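Local coordinates for protein probable hydrogenase maturation factor HypB (Methanocaldococcus jannaschii, PDB 2HF9) that binds GTP and probably hydrolyses it slowly, as a homodimer thought to be needed for nickel insertion during [NiFe] hydrogenase maturation, at residues V39-M44 with L121-N126; T140-V145 with T165-V170; I68-G73 with H87-V92. One frame throughout, in Å; residues are numbered along the deposited sequence.

Interaction 1 (V39-M44 with L121-N126). With MG (magnesium ion), chain C; GSP (5'-guanosine-diphosphate-monothiophosphate), chain E.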
loop_
_atom_site.group_PDB
_atom_site.type_symbol
_atom_site.label_atom_id
_atom_site.label_comp_id
_atom_site.label_asym_id
_atom_site.label_seq_id
_atom_site.Cartn_x
_atom_site.Cartn_y
_atom_site.Cartn_z
ATOM N N VAL A 39 -2.537 -23.730 -13.872
ATOM C CA VAL A 39 -1.808 -23.400 -12.653
ATOM C C VAL A 39 -1.960 -21.901 -12.405
ATOM O O VAL A 39 -1.618 -21.084 -13.266
ATOM C CB VAL A 39 -0.318 -23.831 -12.716
ATOM C CG1 VAL A 39 0.352 -23.620 -11.365
ATOM C CG2 VAL A 39 -0.201 -25.301 -13.128
ATOM N N ALA A 40 -2.498 -21.555 -11.237
ATOM C CA ALA A 40 -2.845 -20.173 -10.911
ATOM C C ALA A 40 -1.949 -19.552 -9.843
ATOM O O ALA A 40 -1.573 -20.210 -8.869
ATOM C CB ALA A 40 -4.302 -20.074 -10.494
ATOM N N PHE A 41 -1.639 -18.273 -10.035
ATOM C CA PHE A 41 -0.746 -17.524 -9.156
ATOM C C PHE A 41 -1.398 -16.225 -8.675
ATOM O O PHE A 41 -1.904 -15.435 -9.478
ATOM C CB PHE A 41 0.580 -17.219 -9.872
ATOM C CG PHE A 41 1.398 -18.443 -10.200
ATOM C CD1 PHE A 41 1.191 -19.141 -11.388
ATOM C CD2 PHE A 41 2.388 -18.888 -9.327
ATOM C CE1 PHE A 41 1.948 -20.272 -11.695
ATOM C CE2 PHE A 41 3.156 -20.016 -9.631
ATOM C CZ PHE A 41 2.931 -20.707 -10.820
ATOM N N ASP A 42 -1.376 -16.018 -7.361
ATOM C CA ASP A 42 -1.903 -14.811 -6.732
ATOM C C ASP A 42 -0.747 -13.826 -6.485
ATOM O O ASP A 42 0.132 -14.086 -5.664
ATOM C CB ASP A 42 -2.616 -15.194 -5.421
ATOM C CG ASP A 42 -3.200 -13.998 -4.667
ATOM O OD1 ASP A 42 -3.116 -12.847 -5.134
ATOM O OD2 ASP A 42 -3.758 -14.224 -3.581
ATOM N N PHE A 43 -0.754 -12.716 -7.223
ATOM C CA PHE A 43 0.257 -11.671 -7.092
ATOM C C PHE A 43 -0.246 -10.578 -6.160
ATOM O O PHE A 43 -1.121 -9.791 -6.530
ATOM C CB PHE A 43 0.602 -11.063 -8.458
ATOM C CG PHE A 43 1.359 -11.988 -9.367
ATOM C CD1 PHE A 43 0.688 -12.945 -10.125
ATOM C CD2 PHE A 43 2.741 -11.880 -9.491
ATOM C CE1 PHE A 43 1.384 -13.801 -10.973
ATOM C CE2 PHE A 43 3.449 -12.728 -10.342
ATOM C CZ PHE A 43 2.766 -13.691 -11.085
ATOM N N MET A 44 0.306 -10.559 -4.950
ATOM C CA MET A 44 -0.001 -9.555 -3.939
ATOM C C MET A 44 1.177 -8.600 -3.785
ATOM O O MET A 44 2.282 -8.896 -4.235
ATOM C CB MET A 44 -0.276 -10.226 -2.584
ATOM C CG MET A 44 -1.556 -11.056 -2.518
ATOM S SD MET A 44 -1.645 -12.022 -0.993
ATOM C CE MET A 44 -0.480 -13.334 -1.366
ATOM N N LEU A 121 -1.622 -21.188 -17.754
ATOM C CA LEU A 121 -1.235 -20.386 -16.594
ATOM C C LEU A 121 -2.214 -19.249 -16.354
ATOM O O LEU A 121 -2.643 -18.583 -17.295
ATOM C CB LEU A 121 0.168 -19.794 -16.776
ATOM C CG LEU A 121 1.365 -20.718 -17.004
ATOM C CD1 LEU A 121 2.638 -19.893 -17.154
ATOM C CD2 LEU A 121 1.515 -21.726 -15.878
ATOM N N LEU A 122 -2.549 -19.027 -15.088
ATOM C CA LEU A 122 -3.384 -17.898 -14.693
ATOM C C LEU A 122 -2.639 -16.997 -13.714
ATOM O O LEU A 122 -2.227 -17.442 -12.641
ATOM C CB LEU A 122 -4.702 -18.386 -14.072
ATOM C CG LEU A 122 -5.665 -17.325 -13.520
ATOM C CD1 LEU A 122 -6.142 -16.363 -14.602
ATOM C CD2 LEU A 122 -6.852 -17.987 -12.830
ATOM N N PHE A 123 -2.463 -15.737 -14.098
ATOM C CA PHE A 123 -1.849 -14.740 -13.225
ATOM C C PHE A 123 -2.932 -13.798 -12.720
ATOM O O PHE A 123 -3.594 -13.121 -13.511
ATOM C CB PHE A 123 -0.765 -13.929 -13.954
ATOM C CG PHE A 123 0.386 -14.753 -14.490
ATOM C CD1 PHE A 123 1.033 -14.361 -15.666
ATOM C CD2 PHE A 123 0.832 -15.896 -13.830
ATOM C CE1 PHE A 123 2.104 -15.095 -16.181
ATOM C CE2 PHE A 123 1.901 -16.646 -14.337
ATOM C CZ PHE A 123 2.537 -16.241 -15.519
ATOM N N ILE A 124 -3.117 -13.763 -11.406
ATOM C CA ILE A 124 -4.089 -12.862 -10.800
ATOM C C ILE A 124 -3.373 -11.725 -10.084
ATOM O O ILE A 124 -2.610 -11.967 -9.144
ATOM C CB ILE A 124 -5.004 -13.595 -9.787
ATOM C CG1 ILE A 124 -5.619 -14.855 -10.405
ATOM C CG2 ILE A 124 -6.081 -12.642 -9.251
ATOM C CD1 ILE A 124 -6.523 -15.630 -9.449
ATOM N N GLU A 125 -3.606 -10.491 -10.527
ATOM C CA GLU A 125 -3.079 -9.345 -9.795
ATOM C C GLU A 125 -4.090 -8.877 -8.764
ATOM O O GLU A 125 -5.135 -8.318 -9.105
ATOM C CB GLU A 125 -2.670 -8.190 -10.709
ATOM C CG GLU A 125 -1.997 -7.064 -9.933
ATOM C CD GLU A 125 -1.335 -6.036 -10.816
ATOM O OE1 GLU A 125 -1.030 -6.352 -11.979
ATOM O OE2 GLU A 125 -1.120 -4.896 -10.352
ATOM N N ASN A 126 -3.763 -9.127 -7.501
ATOM C CA ASN A 126 -4.592 -8.728 -6.382
ATOM C C ASN A 126 -4.524 -7.215 -6.195
ATOM O O ASN A 126 -3.707 -6.539 -6.827
ATOM C CB ASN A 126 -4.105 -9.436 -5.115
ATOM C CG ASN A 126 -5.234 -9.819 -4.185
ATOM O OD1 ASN A 126 -6.155 -9.036 -3.935
ATOM N ND2 ASN A 126 -5.158 -11.028 -3.650
HETATM MG MG MG C . -0.458 -3.051 -11.217
HETATM P PG GSP E . -0.363 -1.107 -8.673
HETATM O O3B GSP E . 1.226 -1.102 -8.929
HETATM S S1G GSP E . -0.681 -1.378 -7.001
HETATM O O2G GSP E . -0.865 0.286 -9.098
HETATM O O3G GSP E . -1.012 -2.186 -9.555
HETATM P PB GSP E . 2.087 -2.386 -9.389
HETATM O O1B GSP E . 2.528 -3.116 -8.183
HETATM O O2B GSP E . 1.386 -3.247 -10.360
HETATM P PA GSP E . 3.806 -1.345 -11.495
HETATM O O1A GSP E . 4.115 -2.563 -12.281
HETATM O O2A GSP E . 2.762 -0.516 -12.149
HETATM O O3A GSP E . 3.423 -1.690 -9.970
HETATM O "O5'" GSP E . 5.172 -0.541 -11.260
HETATM C "C5'" GSP E . 5.196 0.652 -10.502
HETATM C "C4'" GSP E . 6.337 1.545 -10.980
HETATM O "O4'" GSP E . 7.590 0.999 -10.606
HETATM C "C3'" GSP E . 6.377 1.716 -12.489
HETATM O "O3'" GSP E . 6.732 3.060 -12.718
HETATM C "C2'" GSP E . 7.491 0.795 -12.939
HETATM O "O2'" GSP E . 8.146 1.271 -14.084
HETATM C "C1'" GSP E . 8.423 0.826 -11.743
HETATM N N9 GSP E . 9.219 -0.385 -11.491
HETATM C C8 GSP E . 8.776 -1.669 -11.284
HETATM N N7 GSP E . 9.854 -2.445 -11.033
HETATM C C5 GSP E . 10.967 -1.676 -11.059
HETATM C C6 GSP E . 12.319 -1.955 -10.866
HETATM O O6 GSP E . 12.688 -3.101 -10.614
HETATM N N1 GSP E . 13.241 -0.927 -10.951
HETATM C C2 GSP E . 12.825 0.363 -11.234
HETATM N N2 GSP E . 13.715 1.346 -11.322
HETATM N N3 GSP E . 11.483 0.637 -11.422
HETATM C C4 GSP E . 10.574 -0.373 -11.333
HETATM O O HOH W 1 0.155 -1.311 -12.093
#

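Interaction 2 (T140-V145 with T165-V170)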
loop_
_atom_site.group_PDB
_atom_site.type_symbol
_atom_site.label_atom_id
_atom_site.label_comp_id
_atom_site.label_asym_id
_atom_site.label_seq_id
_atom_site.Cartn_x
_atom_site.Cartn_y
_atom_site.Cartn_z
ATOM N N THR A 140 -5.885 -20.195 -5.645
ATOM C CA THR A 140 -4.682 -20.298 -6.469
ATOM C C THR A 140 -3.779 -21.411 -5.945
ATOM O O THR A 140 -3.944 -21.880 -4.813
ATOM C CB THR A 140 -3.897 -18.958 -6.498
ATOM O OG1 THR A 140 -3.576 -18.556 -5.159
ATOM C CG2 THR A 140 -4.724 -17.868 -7.153
ATOM N N HIS A 141 -2.833 -21.836 -6.776
ATOM C CA HIS A 141 -1.839 -22.826 -6.377
ATOM C C HIS A 141 -0.714 -22.200 -5.560
ATOM O O HIS A 141 -0.256 -22.784 -4.577
ATOM C CB HIS A 141 -1.291 -23.554 -7.605
ATOM C CG HIS A 141 -2.325 -24.364 -8.320
ATOM N ND1 HIS A 141 -3.116 -23.844 -9.321
ATOM C CD2 HIS A 141 -2.727 -25.644 -8.147
ATOM C CE1 HIS A 141 -3.948 -24.777 -9.749
ATOM N NE2 HIS A 141 -3.734 -25.878 -9.051
ATOM N N LYS A 142 -0.278 -21.006 -5.962
ATOM C CA LYS A 142 0.786 -20.301 -5.251
ATOM C C LYS A 142 0.479 -18.827 -5.025
ATOM O O LYS A 142 -0.247 -18.190 -5.796
ATOM C CB LYS A 142 2.136 -20.435 -5.976
ATOM C CG LYS A 142 2.661 -21.857 -6.132
ATOM C CD LYS A 142 3.138 -22.463 -4.818
ATOM C CE LYS A 142 3.454 -23.942 -4.995
ATOM N NZ LYS A 142 3.790 -24.587 -3.699
ATOM N N ARG A 143 1.059 -18.298 -3.954
ATOM C CA ARG A 143 0.930 -16.899 -3.610
ATOM C C ARG A 143 2.289 -16.217 -3.702
ATOM O O ARG A 143 3.289 -16.721 -3.182
ATOM C CB ARG A 143 0.328 -16.765 -2.215
ATOM C CG ARG A 143 -1.129 -17.219 -2.149
ATOM C CD ARG A 143 -1.576 -17.561 -0.738
ATOM N NE ARG A 143 -1.650 -16.392 0.142
ATOM C CZ ARG A 143 -2.705 -15.583 0.246
ATOM N NH1 ARG A 143 -3.791 -15.789 -0.489
ATOM N NH2 ARG A 143 -2.665 -14.551 1.077
ATOM N N ILE A 144 2.317 -15.078 -4.385
ATOM C CA ILE A 144 3.544 -14.310 -4.568
ATOM C C ILE A 144 3.338 -12.931 -3.950
ATOM O O ILE A 144 2.373 -12.241 -4.284
ATOM C CB ILE A 144 3.924 -14.180 -6.074
ATOM C CG1 ILE A 144 4.125 -15.568 -6.700
ATOM C CG2 ILE A 144 5.168 -13.285 -6.254
ATOM C CD1 ILE A 144 4.292 -15.578 -8.207
ATOM N N VAL A 145 4.218 -12.551 -3.025
ATOM C CA VAL A 145 4.175 -11.209 -2.453
ATOM C C VAL A 145 5.330 -10.389 -3.014
ATOM O O VAL A 145 6.501 -10.753 -2.863
ATOM C CB VAL A 145 4.179 -11.204 -0.896
ATOM C CG1 VAL A 145 4.241 -9.773 -0.352
ATOM C CG2 VAL A 145 2.946 -11.902 -0.357
ATOM N N THR A 165 2.088 -15.916 4.398
ATOM C CA THR A 165 1.167 -16.550 3.446
ATOM C C THR A 165 1.801 -16.717 2.060
ATOM O O THR A 165 1.223 -17.350 1.176
ATOM C CB THR A 165 -0.184 -15.783 3.332
ATOM O OG1 THR A 165 -0.003 -14.573 2.583
ATOM C CG2 THR A 165 -0.737 -15.446 4.717
ATOM N N ALA A 166 3.004 -16.172 1.890
ATOM C CA ALA A 166 3.689 -16.192 0.600
ATOM C C ALA A 166 4.458 -17.488 0.357
ATOM O O ALA A 166 5.079 -18.038 1.273
ATOM C CB ALA A 166 4.624 -15.000 0.486
ATOM N N ASP A 167 4.401 -17.963 -0.884
ATOM C CA ASP A 167 5.236 -19.062 -1.353
ATOM C C ASP A 167 6.501 -18.498 -1.999
ATOM O O ASP A 167 7.561 -19.136 -1.995
ATOM C CB ASP A 167 4.465 -19.912 -2.358
ATOM C CG ASP A 167 3.234 -20.558 -1.745
ATOM O OD1 ASP A 167 3.399 -21.433 -0.874
ATOM O OD2 ASP A 167 2.107 -20.186 -2.134
ATOM N N LEU A 168 6.365 -17.300 -2.560
ATOM C CA LEU A 168 7.483 -16.550 -3.104
ATOM C C LEU A 168 7.416 -15.114 -2.603
ATOM O O LEU A 168 6.373 -14.465 -2.690
ATOM C CB LEU A 168 7.471 -16.568 -4.640
ATOM C CG LEU A 168 8.458 -15.636 -5.359
ATOM C CD1 LEU A 168 9.907 -16.067 -5.147
ATOM C CD2 LEU A 168 8.140 -15.506 -6.848
ATOM N N ILE A 169 8.541 -14.630 -2.082
ATOM C CA ILE A 169 8.672 -13.233 -1.698
ATOM C C ILE A 169 9.674 -12.566 -2.643
ATOM O O ILE A 169 10.841 -12.971 -2.735
ATOM C CB ILE A 169 9.077 -13.079 -0.217
ATOM C CG1 ILE A 169 7.967 -13.635 0.686
ATOM C CG2 ILE A 169 9.345 -11.613 0.116
ATOM C CD1 ILE A 169 8.383 -13.957 2.115
ATOM N N VAL A 170 9.185 -11.567 -3.369
ATOM C CA VAL A 170 9.994 -10.815 -4.321
ATOM C C VAL A 170 10.325 -9.444 -3.736
ATOM O O VAL A 170 9.430 -8.658 -3.411
ATOM C CB VAL A 170 9.263 -10.655 -5.681
ATOM C CG1 VAL A 170 10.085 -9.815 -6.650
ATOM C CG2 VAL A 170 8.967 -12.024 -6.286
HETATM O O HOH W 2 2.179 -23.754 -1.596
#

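Interaction 3 (I68-G73 with H87-V92)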
loop_
_atom_site.group_PDB
_atom_site.type_symbol
_atom_site.label_atom_id
_atom_site.label_comp_id
_atom_site.label_asym_id
_atom_site.label_seq_id
_atom_site.Cartn_x
_atom_site.Cartn_y
_atom_site.Cartn_z
ATOM N N ILE A 68 -1.527 -18.106 -21.598
ATOM C CA ILE A 68 -1.620 -17.370 -20.341
ATOM C C ILE A 68 -2.855 -16.473 -20.290
ATOM O O ILE A 68 -3.166 -15.763 -21.250
ATOM C CB ILE A 68 -0.326 -16.544 -20.073
ATOM C CG1 ILE A 68 0.902 -17.465 -20.027
ATOM C CG2 ILE A 68 -0.439 -15.747 -18.766
ATOM C CD1 ILE A 68 2.220 -16.764 -20.328
ATOM N N ALA A 69 -3.558 -16.535 -19.162
ATOM C CA ALA A 69 -4.669 -15.636 -18.876
ATOM C C ALA A 69 -4.344 -14.836 -17.627
ATOM O O ALA A 69 -3.555 -15.279 -16.788
ATOM C CB ALA A 69 -5.956 -16.419 -18.674
ATOM N N CYS A 70 -4.953 -13.659 -17.515
ATOM C CA CYS A 70 -4.835 -12.831 -16.321
ATOM C C CYS A 70 -6.180 -12.380 -15.773
ATOM O O CYS A 70 -7.155 -12.229 -16.514
ATOM C CB CYS A 70 -3.986 -11.591 -16.601
ATOM S SG CYS A 70 -2.319 -11.947 -17.157
ATOM N N ILE A 71 -6.208 -12.180 -14.461
ATOM C CA ILE A 71 -7.282 -11.472 -13.784
ATOM C C ILE A 71 -6.629 -10.263 -13.119
ATOM O O ILE A 71 -5.711 -10.413 -12.309
ATOM C CB ILE A 71 -7.997 -12.364 -12.728
ATOM C CG1 ILE A 71 -8.792 -13.477 -13.420
ATOM C CG2 ILE A 71 -8.920 -11.525 -11.835
ATOM C CD1 ILE A 71 -9.178 -14.649 -12.506
ATOM N N ALA A 72 -7.085 -9.073 -13.489
ATOM C CA ALA A 72 -6.535 -7.835 -12.951
ATOM C C ALA A 72 -7.584 -7.127 -12.110
ATOM O O ALA A 72 -8.566 -6.598 -12.641
ATOM C CB ALA A 72 -6.050 -6.932 -14.075
ATOM N N GLY A 73 -7.377 -7.137 -10.797
ATOM C CA GLY A 73 -8.284 -6.472 -9.874
ATOM C C GLY A 73 -7.700 -5.194 -9.303
ATOM O O GLY A 73 -6.581 -5.186 -8.791
ATOM N N HIS A 87 0.362 -7.447 -24.180
ATOM C CA HIS A 87 1.382 -8.494 -24.125
ATOM C C HIS A 87 0.878 -9.860 -24.603
ATOM O O HIS A 87 1.628 -10.837 -24.606
ATOM C CB HIS A 87 1.989 -8.584 -22.720
ATOM C CG HIS A 87 2.849 -7.412 -22.366
ATOM N ND1 HIS A 87 4.211 -7.397 -22.577
ATOM C CD2 HIS A 87 2.538 -6.208 -21.835
ATOM C CE1 HIS A 87 4.703 -6.235 -22.185
ATOM N NE2 HIS A 87 3.709 -5.497 -21.726
ATOM N N GLY A 88 -0.386 -9.918 -25.016
ATOM C CA GLY A 88 -0.951 -11.129 -25.621
ATOM C C GLY A 88 -1.603 -12.114 -24.665
ATOM O O GLY A 88 -1.686 -13.311 -24.957
ATOM N N ALA A 89 -2.063 -11.619 -23.520
ATOM C CA ALA A 89 -2.805 -12.448 -22.579
ATOM C C ALA A 89 -4.286 -12.114 -22.658
ATOM O O ALA A 89 -4.661 -10.981 -22.970
ATOM C CB ALA A 89 -2.294 -12.249 -21.161
ATOM N N LYS A 90 -5.123 -13.111 -22.387
ATOM C CA LYS A 90 -6.545 -12.875 -22.182
ATOM C C LYS A 90 -6.725 -12.352 -20.761
ATOM O O LYS A 90 -6.198 -12.932 -19.813
ATOM C CB LYS A 90 -7.350 -14.151 -22.409
ATOM C CG LYS A 90 -8.855 -13.931 -22.348
ATOM C CD LYS A 90 -9.556 -14.551 -23.547
ATOM C CE LYS A 90 -11.066 -14.350 -23.469
ATOM N NZ LYS A 90 -11.439 -12.916 -23.263
ATOM N N VAL A 91 -7.449 -11.245 -20.623
ATOM C CA VAL A 91 -7.577 -10.574 -19.333
ATOM C C VAL A 91 -9.035 -10.401 -18.922
ATOM O O VAL A 91 -9.867 -9.951 -19.713
ATOM C CB VAL A 91 -6.884 -9.186 -19.338
ATOM C CG1 VAL A 91 -6.874 -8.581 -17.937
ATOM C CG2 VAL A 91 -5.467 -9.289 -19.891
ATOM N N VAL A 92 -9.334 -10.775 -17.681
ATOM C CA VAL A 92 -10.606 -10.432 -17.064
ATOM C C VAL A 92 -10.343 -9.330 -16.040
ATOM O O VAL A 92 -9.645 -9.558 -15.044
ATOM C CB VAL A 92 -11.288 -11.645 -16.390
ATOM C CG1 VAL A 92 -12.588 -11.221 -15.710
ATOM C CG2 VAL A 92 -11.557 -12.740 -17.415
#

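Interaction 1 (V39-M44 with L121-N126)
At the heart of the G domain's parallel sheet, the strand that leads into the P-loop, Val39-Met44, pairs with Leu121-Asn126, whose Glu125 reaches the nucleotide site. The ladder is regular: Phe41 N meets Leu122 O at 2.8 Å, Phe43 N takes Ile124 O, and Asn126 N closes the row on Phe43 O. On one face three phenylalanines interlock. The edge of Phe43 is turned toward the face of Phe123 in an offset edge-to-face pair (planes 84° apart), its CE1 3.6 Å from Phe123 CD2. Phe41 lies alongside Phe123, bringing CD1 to the rim of that ring at CE2, 3.9 Å away. On the other face Ala40 CB packs against Leu122 CB, and farther along Asp42 OD1 accepts a bond from Asn126 ND2 (3.1 Å) on its syn side. Asp42 CG stands anti to the backbone N (chi1 180°), which swings the carboxylate toward that amide. An alanine here would remove this acceptor and would probably leave the Asn126 amide freer to turn, although Asn126 OD1 is also held by Leu102 N. Glu125 extends to the magnesium ion, with OE2 2.1 Å from the metal; Thr52, Asp80 and the nucleotide are further ligands. Helices 51-62 and 211-224 cover the phenylalanine face, and strand 142-148 flanks Val39-Met44 on the side away from Leu121-Asn126.

Interaction 2 (T140-V145 with T165-V170)
Arg143 and Asp167 meet through backbone and side chain together, and the main-chain atoms of the contact bond in two ways. In the first, Asp167 OD2 accepts from Arg143 N at 2.8 Å through its anti lone pair, while Arg143 O receives two amides, Asp167 N at 2.8 Å and the longer Leu168 N at 3.2 Å. Arg143 is thus held at both its backbone N and its backbone O just where the partner segment enters its strand. Asp167 CG sits beside its own backbone N (chi1 -62°), a turn that carries the carboxylate back to the Arg143 amide. Beyond this point the second way is ordinary parallel pairing, Val145 N to Leu168 O and Val170 N to Val145 O.

Polar side chains gather at the start of the pairing. Arg143 bends at chi3 (68°) and lays its guanidinium edge against Thr165: NH2 gives a bond to OG1 of 3.1 Å that lies in the guanidinium plane, whereas NE makes weak bonds to Thr165 O and OG1. NH2 also reaches Pro133 O, and Thr165 OG1 is bonded to Ile162 O. These segments belong to the beta-alpha-beta unit made by strand 142-148, helix 160-163 and strand 168-172, so Thr165 stands in the crossover that returns the chain to the sheet.

Charge is arranged less directly around Lys142. Its chain crosses Asp167 at about a right angle, CD packing 3.6 Å from Asp167 CG; a water bridges Lys142 NZ and Asp167 OD1, and NZ forms a salt bridge with Glu224 of helix 211-224.

Apolar contacts complete the interface. Ile144 and Leu168 run side by side, CG2 to CD2 at 3.8 Å, and Val145 CG2 presses on Ala166 CB at 3.6 Å from the other face of the sheet.

Interaction 3 (I68-G73 with H87-V92)
Ile68-Gly73 and the strand portion of His87-Val92 run parallel, their short axes 4.6 Å apart at closest approach and inclined by 24°. The pairing starts loosely and is regular from Cys70 on. It begins with a weak bond from Lys90 N to Ile68 O (3.5 Å), then Cys70 N reaches Lys90 O at 2.7 Å, Val92 N reaches Cys70 O, and Ala72 N reaches Val92 O at 3.0 Å. Between these bonds, CA-H groups also face carbonyl oxygens, as where Ala69 CA approaches Lys90 O. Gly88 ends the preceding helix in a Schellman motif; its positive phi (91°) turns the chain out of the helix and delivers Ala89 and Lys90 to the strand, completing the beta-alpha-beta unit built around helix 78-85.

The side chains are small and mostly aliphatic. On one face Cys70 SG, placed beside its backbone N by chi1 of -59°, points back along the strand to Ala89 CB at 4.0 Å, while Cys70 CB is near Val91 CG2. Ala72 CB touches Val91 CG1 at 4.3 Å, so Val91 meets both Cys70 and Ala72. Met84 of helix 78-85 and Ile59 of helix 51-62 also touch Cys70. The opposite face joins Ile71 CG1 to the CB of Val92, 4.3 Å away, with Leu114 touching Val92 from a loop.

With no charged or polar side-chain bond between the two segments, cohesion rests on main-chain amides and modest hydrophobic contact, and the exposed Lys90 directs its terminal ammonium away from the partner strand.

The three contacts use neighbouring strands of one parallel sheet in the P-loop GTPase fold, and a single backbone scheme serves different places in it. Interaction 1 is central and wholly buried, and its strands adjoin those of both others, Asp42 and Met44 meeting Ile144 and, on the far side, Leu121 and Glu125 meeting Ala69 and Ile71. Interactions 2 and 3 do not touch each other, their nearest atoms about 8 Å apart. Aromatic packing and a metal ligand mark interaction 1. Interaction 2, only partly buried, adds charged and water-mediated links where its strands begin. Interaction 3, buried although it includes an outermost strand of the chain's sheet, is almost purely aliphatic and main-chain.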